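Local coordinates for protein cytochrome C (Marichromatium purpuratum 984, PDB 5LO9) that probably oxidises thiosulfate to tetrathionate, and may also run the reverse reaction, passing electrons between its c-type hemes, at residues R54-R60 and R158-P163; W113-D117 and D293-R297; G426-W432 and N471-Q477. All blocks are in the same frame, centred on the assembly; numbering follows the deposited sequence.

Interaction 1 (R54-R60 and R158-P163). With HEC (heme c), chain D; PGO (S-1,2-propanediol), chain I.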
# COMPACT_ATOMS: atom_id res chain seq x y z
N ARG A 54 -10.25 38.49 37.47
CA ARG A 54 -9.01 37.81 37.89
C ARG A 54 -8.08 38.79 38.59
O ARG A 54 -7.48 38.46 39.62
CB ARG A 54 -8.27 37.20 36.70
CG ARG A 54 -8.90 35.97 36.10
CD ARG A 54 -7.90 34.90 35.72
NE ARG A 54 -8.50 33.97 34.79
CZ ARG A 54 -9.37 33.03 35.15
NH1 ARG A 54 -9.75 32.88 36.42
NH2 ARG A 54 -9.89 32.24 34.24
N PHE A 55 -7.94 39.99 38.02
CA PHE A 55 -7.14 41.04 38.64
C PHE A 55 -7.66 41.31 40.05
O PHE A 55 -6.88 41.41 41.01
CB PHE A 55 -7.22 42.30 37.80
CG PHE A 55 -6.30 42.35 36.63
CD1 PHE A 55 -4.95 42.54 36.80
CD2 PHE A 55 -6.80 42.26 35.33
CE1 PHE A 55 -4.12 42.62 35.72
CE2 PHE A 55 -5.96 42.32 34.24
CZ PHE A 55 -4.63 42.49 34.43
N ARG A 56 -8.98 41.42 40.19
CA ARG A 56 -9.60 41.75 41.47
C ARG A 56 -9.42 40.66 42.51
O ARG A 56 -9.36 40.95 43.71
CB ARG A 56 -11.08 42.04 41.23
CG ARG A 56 -11.25 43.35 40.50
CD ARG A 56 -12.54 43.42 39.80
NE ARG A 56 -13.74 43.56 40.63
CZ ARG A 56 -14.27 44.73 40.98
NH1 ARG A 56 -13.69 45.84 40.60
NH2 ARG A 56 -15.39 44.77 41.68
N ALA A 57 -9.37 39.41 42.07
CA ALA A 57 -9.21 38.23 42.91
C ALA A 57 -7.75 37.91 43.26
O ALA A 57 -7.50 37.05 44.12
CB ALA A 57 -9.85 37.04 42.20
N GLY A 58 -6.79 38.55 42.61
CA GLY A 58 -5.40 38.24 42.83
C GLY A 58 -4.84 37.11 42.01
O GLY A 58 -3.69 36.73 42.24
N GLN A 59 -5.60 36.57 41.08
CA GLN A 59 -5.03 35.61 40.13
C GLN A 59 -4.17 36.29 39.07
O GLN A 59 -3.43 35.61 38.35
CB GLN A 59 -6.15 34.86 39.49
CG GLN A 59 -7.04 34.23 40.49
CD GLN A 59 -8.22 33.61 39.81
OE1 GLN A 59 -8.76 34.17 38.85
NE2 GLN A 59 -8.61 32.46 40.28
N ARG A 60 -4.29 37.61 38.92
CA ARG A 60 -3.46 38.40 38.04
C ARG A 60 -3.05 39.67 38.77
O ARG A 60 -3.85 40.25 39.51
CB ARG A 60 -4.19 38.79 36.77
CG ARG A 60 -4.32 37.71 35.77
CD ARG A 60 -5.03 38.29 34.56
NE ARG A 60 -4.14 39.03 33.70
CZ ARG A 60 -4.46 39.39 32.46
NH1 ARG A 60 -5.65 39.04 31.97
NH2 ARG A 60 -3.60 40.07 31.71
N ARG A 158 3.20 33.96 38.74
CA ARG A 158 2.62 35.28 38.91
C ARG A 158 1.31 35.45 38.14
O ARG A 158 0.77 36.56 38.09
CB ARG A 158 3.68 36.31 38.47
CG ARG A 158 4.99 36.27 39.28
CD ARG A 158 6.12 37.02 38.60
NE ARG A 158 7.20 37.29 39.57
CZ ARG A 158 8.41 36.70 39.63
NH1 ARG A 158 8.82 35.75 38.77
NH2 ARG A 158 9.26 37.08 40.58
N ARG A 159 0.83 34.39 37.48
CA ARG A 159 -0.51 34.33 36.91
C ARG A 159 -1.04 32.92 37.09
O ARG A 159 -0.31 31.94 36.84
CB ARG A 159 -0.58 34.67 35.42
CG ARG A 159 -2.02 34.59 34.88
CD ARG A 159 -2.21 35.26 33.56
NE ARG A 159 -3.55 35.05 33.03
CZ ARG A 159 -3.99 35.57 31.87
NH1 ARG A 159 -3.20 36.33 31.13
NH2 ARG A 159 -5.22 35.31 31.44
N HIS A 160 -2.30 32.81 37.52
CA HIS A 160 -2.88 31.49 37.73
C HIS A 160 -4.40 31.63 37.66
O HIS A 160 -4.93 32.66 37.24
CB HIS A 160 -2.36 30.90 39.04
CG HIS A 160 -2.57 31.79 40.22
ND1 HIS A 160 -3.61 31.60 41.11
CD2 HIS A 160 -1.90 32.90 40.63
CE1 HIS A 160 -3.57 32.55 42.02
NE2 HIS A 160 -2.55 33.35 41.75
N GLY A 161 -5.10 30.56 38.04
CA GLY A 161 -6.54 30.56 38.17
C GLY A 161 -7.33 30.06 36.98
O GLY A 161 -8.53 29.80 37.12
N GLU A 162 -6.68 29.83 35.84
CA GLU A 162 -7.40 29.41 34.66
C GLU A 162 -7.83 27.95 34.79
O GLU A 162 -7.26 27.19 35.58
CB GLU A 162 -6.52 29.63 33.43
CG GLU A 162 -5.40 28.57 33.17
CD GLU A 162 -4.17 28.70 34.01
OE1 GLU A 162 -4.04 29.66 34.78
OE2 GLU A 162 -3.30 27.82 33.86
N PRO A 163 -8.84 27.53 34.04
CA PRO A 163 -9.34 26.16 34.16
C PRO A 163 -8.25 25.12 33.99
O PRO A 163 -7.39 25.24 33.12
CB PRO A 163 -10.36 26.06 33.02
CG PRO A 163 -10.78 27.48 32.75
CD PRO A 163 -9.59 28.32 33.04
FE HEC D . -3.03 29.36 25.89
CHA HEC D . -4.62 32.01 27.51
CHB HEC D . -0.41 31.51 24.98
CHC HEC D . -1.49 26.76 24.14
CHD HEC D . -5.48 27.17 27.04
NA HEC D . -2.61 31.39 26.19
C1A HEC D . -3.36 32.26 26.84
C2A HEC D . -2.79 33.62 26.90
C3A HEC D . -1.53 33.47 26.17
C4A HEC D . -1.52 32.04 25.76
CMA HEC D . -0.51 34.55 25.90
CAA HEC D . -3.32 34.87 27.54
CBA HEC D . -4.15 35.64 26.52
CGA HEC D . -4.64 36.95 27.10
O1A HEC D . -5.50 37.60 26.47
O2A HEC D . -4.16 37.34 28.20
NB HEC D . -1.28 29.17 24.77
C1B HEC D . -0.38 30.12 24.51
C2B HEC D . 0.75 29.65 23.67
C3B HEC D . 0.43 28.23 23.45
C4B HEC D . -0.84 28.06 24.17
CMB HEC D . 1.94 30.44 23.20
CAB HEC D . 1.17 27.19 22.66
CBB HEC D . 2.58 27.07 23.16
NC HEC D . -3.42 27.34 25.63
C1C HEC D . -2.72 26.48 24.89
C2C HEC D . -3.27 25.12 24.89
C3C HEC D . -4.45 25.21 25.76
C4C HEC D . -4.42 26.64 26.16
CMC HEC D . -2.69 23.94 24.16
CAC HEC D . -5.49 24.19 26.14
CBC HEC D . -5.05 22.79 26.47
ND HEC D . -4.74 29.55 27.05
C1D HEC D . -5.56 28.58 27.42
C2D HEC D . -6.67 29.05 28.26
C3D HEC D . -6.45 30.47 28.41
C4D HEC D . -5.21 30.67 27.61
CMD HEC D . -7.76 28.25 28.85
CAD HEC D . -7.29 31.45 29.18
CBD HEC D . -6.74 31.67 30.60
CGD HEC D . -7.72 32.42 31.48
O1D HEC D . -7.22 33.30 32.21
O2D HEC D . -8.95 32.16 31.43
C1 PGO I . -13.40 30.90 36.84
C2 PGO I . -12.91 30.16 35.58
C3 PGO I . -11.52 29.53 35.83
O1 PGO I . -12.25 31.18 37.68
O2 PGO I . -12.88 31.01 34.40

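Interaction 2 (W113-D117 and D293-R297). With EDO (1,2-ethanediol), chain B.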
# COMPACT_ATOMS: atom_id res chain seq x y z
N TRP A 113 4.42 17.11 20.70
CA TRP A 113 3.91 15.94 21.41
C TRP A 113 5.05 14.99 21.80
O TRP A 113 5.08 14.47 22.93
CB TRP A 113 2.85 15.20 20.57
CG TRP A 113 1.51 15.92 20.49
CD1 TRP A 113 1.10 16.78 19.50
CD2 TRP A 113 0.43 15.84 21.42
NE1 TRP A 113 -0.16 17.24 19.78
CE2 TRP A 113 -0.59 16.68 20.95
CE3 TRP A 113 0.24 15.14 22.62
CZ2 TRP A 113 -1.79 16.86 21.64
CZ3 TRP A 113 -0.95 15.31 23.30
CH2 TRP A 113 -1.96 16.16 22.80
N PRO A 114 6.00 14.74 20.91
CA PRO A 114 6.98 13.66 21.17
C PRO A 114 7.85 13.88 22.38
O PRO A 114 8.09 12.93 23.13
CB PRO A 114 7.80 13.65 19.90
CG PRO A 114 6.89 14.15 18.89
CD PRO A 114 6.09 15.21 19.52
N GLU A 115 8.35 15.09 22.59
CA GLU A 115 9.20 15.35 23.74
C GLU A 115 8.49 16.00 24.93
O GLU A 115 8.95 15.85 26.07
CB GLU A 115 10.37 16.22 23.31
CG GLU A 115 11.19 15.59 22.16
CD GLU A 115 11.61 14.14 22.41
OE1 GLU A 115 12.16 13.82 23.50
OE2 GLU A 115 11.43 13.32 21.47
N ARG A 116 7.38 16.70 24.73
CA ARG A 116 6.75 17.42 25.83
C ARG A 116 5.25 17.18 25.98
O ARG A 116 4.61 17.84 26.81
CB ARG A 116 7.03 18.92 25.67
CG ARG A 116 8.49 19.24 25.80
CD ARG A 116 8.76 20.74 25.62
NE ARG A 116 9.17 21.06 24.27
CZ ARG A 116 9.52 22.27 23.85
NH1 ARG A 116 9.51 23.30 24.67
NH2 ARG A 116 9.86 22.43 22.59
N ASP A 117 4.65 16.25 25.23
CA ASP A 117 3.20 15.99 25.35
C ASP A 117 2.41 17.30 25.21
O ASP A 117 1.37 17.49 25.84
CB ASP A 117 2.86 15.28 26.67
CG ASP A 117 3.53 13.91 26.80
OD1 ASP A 117 3.41 13.09 25.86
OD2 ASP A 117 4.22 13.65 27.82
N ASP A 293 -1.84 14.39 16.82
CA ASP A 293 -0.62 14.88 16.18
C ASP A 293 -0.65 14.53 14.69
O ASP A 293 0.36 14.16 14.09
CB ASP A 293 0.66 14.35 16.84
CG ASP A 293 1.88 15.20 16.49
OD1 ASP A 293 1.65 16.29 15.90
OD2 ASP A 293 3.03 14.81 16.82
N ASN A 294 -1.84 14.63 14.12
CA ASN A 294 -2.05 14.43 12.68
C ASN A 294 -1.57 13.06 12.23
O ASN A 294 -1.03 12.89 11.14
CB ASN A 294 -1.39 15.55 11.88
CG ASN A 294 -2.19 15.92 10.65
OD1 ASN A 294 -3.43 15.88 10.65
ND2 ASN A 294 -1.48 16.31 9.59
N GLY A 295 -1.83 12.06 13.06
CA GLY A 295 -1.51 10.71 12.74
C GLY A 295 -0.17 10.26 13.23
O GLY A 295 0.20 9.12 12.95
N ARG A 296 0.54 11.07 14.02
CA ARG A 296 1.89 10.67 14.44
C ARG A 296 1.97 10.08 15.84
O ARG A 296 2.99 9.46 16.17
CB ARG A 296 2.84 11.85 14.39
CG ARG A 296 2.89 12.59 13.06
CD ARG A 296 3.61 13.89 13.21
NE ARG A 296 4.22 14.39 11.98
CZ ARG A 296 5.45 14.10 11.59
NH1 ARG A 296 6.22 13.27 12.29
NH2 ARG A 296 5.89 14.63 10.47
N ARG A 297 0.93 10.23 16.66
CA ARG A 297 1.04 9.99 18.10
C ARG A 297 0.88 8.52 18.46
O ARG A 297 -0.20 7.93 18.30
CB ARG A 297 -0.02 10.79 18.83
CG ARG A 297 -0.03 10.57 20.32
CD ARG A 297 1.04 11.36 20.98
NE ARG A 297 0.78 11.55 22.40
CZ ARG A 297 1.69 11.94 23.29
NH1 ARG A 297 2.94 12.19 22.92
NH2 ARG A 297 1.33 12.11 24.53
C1 EDO B . 1.56 17.93 9.09
O1 EDO B . 0.83 18.35 10.23
C2 EDO B . 2.52 16.81 9.50
O2 EDO B . 2.27 15.43 9.13
O HOH W 1 4.02 17.84 17.75

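Interaction 3 (G426-W432 and N471-Q477). With HEC (heme c), chain E.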
# COMPACT_ATOMS: atom_id res chain seq x y z
N GLY A 426 -24.67 13.57 19.02
CA GLY A 426 -25.54 14.40 18.22
C GLY A 426 -25.27 14.28 16.75
O GLY A 426 -24.39 13.53 16.32
N PRO A 427 -26.01 15.04 15.95
CA PRO A 427 -26.00 14.84 14.49
C PRO A 427 -24.70 15.22 13.79
O PRO A 427 -24.57 14.90 12.60
CB PRO A 427 -27.16 15.72 14.01
CG PRO A 427 -27.34 16.74 15.10
CD PRO A 427 -27.03 16.01 16.36
N ARG A 428 -23.77 15.91 14.44
CA ARG A 428 -22.51 16.26 13.81
C ARG A 428 -21.32 15.44 14.35
O ARG A 428 -20.17 15.80 14.10
CB ARG A 428 -22.24 17.74 13.97
CG ARG A 428 -23.44 18.59 13.68
CD ARG A 428 -23.90 18.47 12.29
NE ARG A 428 -22.92 18.93 11.35
CZ ARG A 428 -22.89 18.52 10.09
NH1 ARG A 428 -23.81 17.64 9.68
NH2 ARG A 428 -21.96 18.96 9.26
N SER A 429 -21.59 14.35 15.05
CA SER A 429 -20.55 13.48 15.56
C SER A 429 -20.39 12.25 14.65
O SER A 429 -21.06 12.10 13.64
CB SER A 429 -20.90 13.08 16.99
OG SER A 429 -19.89 12.30 17.57
N TYR A 430 -19.48 11.37 15.02
CA TYR A 430 -19.35 10.10 14.31
C TYR A 430 -20.63 9.29 14.45
O TYR A 430 -21.37 9.44 15.44
CB TYR A 430 -18.17 9.30 14.85
CG TYR A 430 -18.11 9.16 16.37
CD1 TYR A 430 -18.80 8.13 17.03
CD2 TYR A 430 -17.37 10.05 17.14
CE1 TYR A 430 -18.74 7.98 18.40
CE2 TYR A 430 -17.29 9.90 18.55
CZ TYR A 430 -17.98 8.86 19.15
OH TYR A 430 -17.93 8.69 20.51
N ASN A 431 -20.88 8.40 13.48
CA ASN A 431 -22.17 7.71 13.46
C ASN A 431 -22.07 6.38 14.22
O ASN A 431 -21.03 6.02 14.77
CB ASN A 431 -22.71 7.58 12.01
CG ASN A 431 -22.01 6.52 11.12
OD1 ASN A 431 -21.53 5.45 11.57
ND2 ASN A 431 -22.03 6.80 9.81
N TRP A 432 -23.20 5.66 14.26
CA TRP A 432 -23.34 4.49 15.14
C TRP A 432 -22.55 3.29 14.64
O TRP A 432 -22.48 2.28 15.36
CB TRP A 432 -24.81 4.10 15.26
CG TRP A 432 -25.59 4.78 16.36
CD1 TRP A 432 -26.57 5.73 16.22
CD2 TRP A 432 -25.46 4.55 17.76
NE1 TRP A 432 -27.07 6.09 17.45
CE2 TRP A 432 -26.40 5.38 18.41
CE3 TRP A 432 -24.66 3.72 18.52
CZ2 TRP A 432 -26.53 5.41 19.79
CZ3 TRP A 432 -24.79 3.75 19.89
CH2 TRP A 432 -25.72 4.59 20.51
N ASN A 471 -21.12 7.55 24.84
CA ASN A 471 -21.64 6.70 23.80
C ASN A 471 -23.02 6.14 24.11
O ASN A 471 -23.45 5.18 23.47
CB ASN A 471 -20.63 5.58 23.52
CG ASN A 471 -19.45 6.08 22.69
OD1 ASN A 471 -19.62 6.96 21.82
ND2 ASN A 471 -18.26 5.51 22.93
N ALA A 472 -23.73 6.73 25.06
CA ALA A 472 -25.11 6.37 25.30
C ALA A 472 -26.05 7.46 24.82
O ALA A 472 -27.23 7.44 25.14
CB ALA A 472 -25.30 6.06 26.77
N HIS A 473 -25.56 8.35 23.98
CA HIS A 473 -26.33 9.42 23.38
C HIS A 473 -26.66 9.07 21.93
O HIS A 473 -25.98 8.26 21.29
CB HIS A 473 -25.54 10.73 23.40
CG HIS A 473 -25.33 11.32 24.75
ND1 HIS A 473 -24.34 10.90 25.61
CD2 HIS A 473 -25.97 12.34 25.38
CE1 HIS A 473 -24.39 11.61 26.73
NE2 HIS A 473 -25.37 12.49 26.61
N GLU A 474 -27.70 9.69 21.40
CA GLU A 474 -27.94 9.44 19.98
C GLU A 474 -26.91 10.16 19.14
O GLU A 474 -26.32 11.17 19.55
CB GLU A 474 -29.35 9.88 19.54
CG GLU A 474 -30.45 8.89 19.87
CD GLU A 474 -30.37 7.56 19.09
OE1 GLU A 474 -29.67 7.49 18.05
OE2 GLU A 474 -30.99 6.57 19.54
N ARG A 475 -26.72 9.64 17.95
CA ARG A 475 -25.79 10.15 16.92
C ARG A 475 -26.32 9.60 15.62
O ARG A 475 -27.25 8.78 15.65
CB ARG A 475 -24.36 9.66 17.17
CG ARG A 475 -24.26 8.12 17.14
CD ARG A 475 -22.87 7.61 17.44
NE ARG A 475 -22.49 7.90 18.83
CZ ARG A 475 -21.80 8.97 19.21
NH1 ARG A 475 -21.40 9.88 18.33
NH2 ARG A 475 -21.52 9.12 20.49
N PRO A 476 -25.75 9.95 14.47
CA PRO A 476 -26.33 9.50 13.20
C PRO A 476 -26.41 7.99 13.08
O PRO A 476 -25.60 7.24 13.62
CB PRO A 476 -25.38 10.08 12.15
CG PRO A 476 -24.83 11.32 12.82
CD PRO A 476 -24.65 10.89 14.25
N GLN A 477 -27.46 7.56 12.39
CA GLN A 477 -27.76 6.14 12.26
C GLN A 477 -26.60 5.34 11.64
O GLN A 477 -25.78 5.86 10.86
CB GLN A 477 -29.00 5.99 11.41
CG GLN A 477 -29.46 4.57 11.21
CD GLN A 477 -29.91 3.92 12.46
OE1 GLN A 477 -29.20 3.11 13.05
NE2 GLN A 477 -31.11 4.29 12.89
FE HEC E . -9.64 6.29 11.99
CHA HEC E . -8.46 3.10 12.88
CHB HEC E . -7.61 6.28 9.14
CHC HEC E . -11.03 9.37 10.97
CHD HEC E . -11.32 6.49 14.99
NA HEC E . -8.29 4.93 11.18
C1A HEC E . -7.98 3.74 11.67
C2A HEC E . -6.99 3.00 10.84
C3A HEC E . -6.73 3.93 9.75
C4A HEC E . -7.58 5.10 10.05
CMA HEC E . -5.78 3.72 8.63
CAA HEC E . -6.38 1.65 11.12
CBA HEC E . -5.41 1.78 12.29
CGA HEC E . -4.65 0.48 12.52
O1A HEC E . -3.60 0.56 13.20
O2A HEC E . -5.09 -0.61 12.06
NB HEC E . -9.39 7.59 10.38
C1B HEC E . -8.53 7.40 9.35
C2B HEC E . -8.59 8.47 8.35
C3B HEC E . -9.60 9.38 8.89
C4B HEC E . -10.04 8.72 10.14
CMB HEC E . -7.78 8.62 7.12
CAB HEC E . -10.09 10.65 8.28
CBB HEC E . -10.77 10.29 6.96
NC HEC E . -10.96 7.68 12.82
C1C HEC E . -11.37 8.84 12.29
C2C HEC E . -12.24 9.62 13.20
C3C HEC E . -12.33 8.76 14.39
C4C HEC E . -11.48 7.59 14.04
CMC HEC E . -12.86 10.96 12.92
CAC HEC E . -13.03 8.97 15.72
CBC HEC E . -14.46 9.37 15.53
ND HEC E . -9.85 5.00 13.62
C1D HEC E . -10.57 5.26 14.70
C2D HEC E . -10.52 4.18 15.70
C3D HEC E . -9.68 3.13 15.09
C4D HEC E . -9.34 3.78 13.79
CMD HEC E . -11.24 4.19 17.00
CAD HEC E . -9.25 1.78 15.63
CBD HEC E . -10.40 0.82 16.02
CGD HEC E . -11.36 0.35 14.91
O1D HEC E . -11.96 1.16 14.14
O2D HEC E . -11.58 -0.89 14.82

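Interaction 1 (R54-R60 and R158-P163)
The propionate site between the first two cytochrome c units is built on R60 and R159, whose guanidinium groups stack with centres 3.9 Å apart and planes 9° apart. R159 lies alongside R60 as an almost straight chain, CG anti to the backbone N (chi1 -180°), and this reach carries its end to the heme c: NH2 donates to O1D at 2.9 Å and NH1 to O2A, the oxygens of two different propionates. R60 bends at chi3 and gives NH1 to Q51 and to a propionate of the neighbouring heme; R159 NH1 also meets Q150. R54 joins R159 on the first propionate, NE to heme O1D, which R159 NH2 also holds, and NH2 to heme O2D, each at 3.0 Å, while its NH1 binds Q59 OE1 at 2.9 Å within the guanidinium plane. A leucine replacing R54 would probably leave heme O2D without this charged mate and the Q59 amide freer to turn. Between the backbones, H160 N donates to Q59 O at 3.1 Å, and Q59 CA sits over the H160 ring. A Schellman motif at G58 ends helix 45-57 beside this site, consistent with a diheme cytochrome c whose two units meet at their heme propionates.

Interaction 2 (W113-D117 and D293-R297)
W113 reaches across from helix 113-116 to D293 and R297. Its CB already lies 3.8 Å from D293 OD2. CG faces the CB and CG of D293, and at CD1 the indole comes closest to this carboxylate, 3.5 Å from D293 CG; the two side chains run past one another in opposite directions. On the six-membered ring, CE3 stands over the centre of the R297 guanidinium, 3.6 Å from R297 CZ, with the planes 57° apart, tilted and not stacked. Beyond it, CZ3 meets R297 NH2. R297 gets there by a bend at chi2 (80°), which turns its chain across the indole and leaves the guanidinium edge to D117. There NH2 forms a salt bridge with D117 OD1 at 2.7 Å, in the guanidinium plane, meeting the carboxylate on its anti side and well out of the carboxylate plane, and NH1 adds a weak bond to D117 OD1 at 3.1 Å. That oxygen is shared with R237, and D293 OD1 pairs with R249. At the start of helix 113-116 W113 N donates to a water at 3.1 Å, which in turn bonds weakly to D293 OD2. Residues 293-297 follow closely after the heme-binding CXXCH motif that ends at H291, and this interdomain contact pins a short helix of the second cytochrome c unit beside a c-type heme site of what is probably the thiosulfate dehydrogenase part.

Interaction 3 (G426-W432 and N471-Q477)
Y430 and R475 lie face to face: the guanidinium rests flat on the phenol ring, planes only 6° apart and centres 4.0 Å apart, with Y430 CE1 over the middle of the cationic group. The same arginine serves W432 with a different part of its chain. Its CG sits over the five-membered ring of the indole, 3.4 Å from the centroid, in a CH-pi contact, and a bend at chi3 (67°) then swings the guanidinium away, nearly perpendicular to the indole at 78°. Turned this way, NH1 donates along the guanidinium edge to Y430 O at 2.9 Å and S429 OG at 3.0 Å, while NH2 is taken by L424 O; these bonds fix the rotation of the stacked group. The tyrosine's far end is held too, since OH donates to N471 OD1 at 2.8 Å, on a lone pair in the amide plane. The indole of W432 sends NE1 close to its own ring plane to E474 OE1 at 3.0 Å, arriving from above the carboxylate, which is further gripped by backbone amides of G512, Q513 and G514. Backbone bonds from G426 N to E474 O and from W432 N to P476 O run along the same seam. Y430 CD2 also touches heme atom CBC at 3.4 Å. An aromatic residue backed by a buried arginine thus forms part of the heme pocket wall of a cytochrome c domain.

From the N terminus, the chain passes 54-60, then 113-117, and returns at 158-163 to close interaction 1, joining the first two cytochrome c units at their hemes. Interaction 2 starts within that loop and ends beyond it, at 293-297, so the two cross: the second unit is tied both back to the first and forward to the probable thiosulfate dehydrogenase part. Interaction 3 opens only after both have closed and spans a short local loop holding helices 439-449 and 460-470. The sites are separate, their centres 28 to 38 Å apart, yet each borders or lies near one of the four hemes.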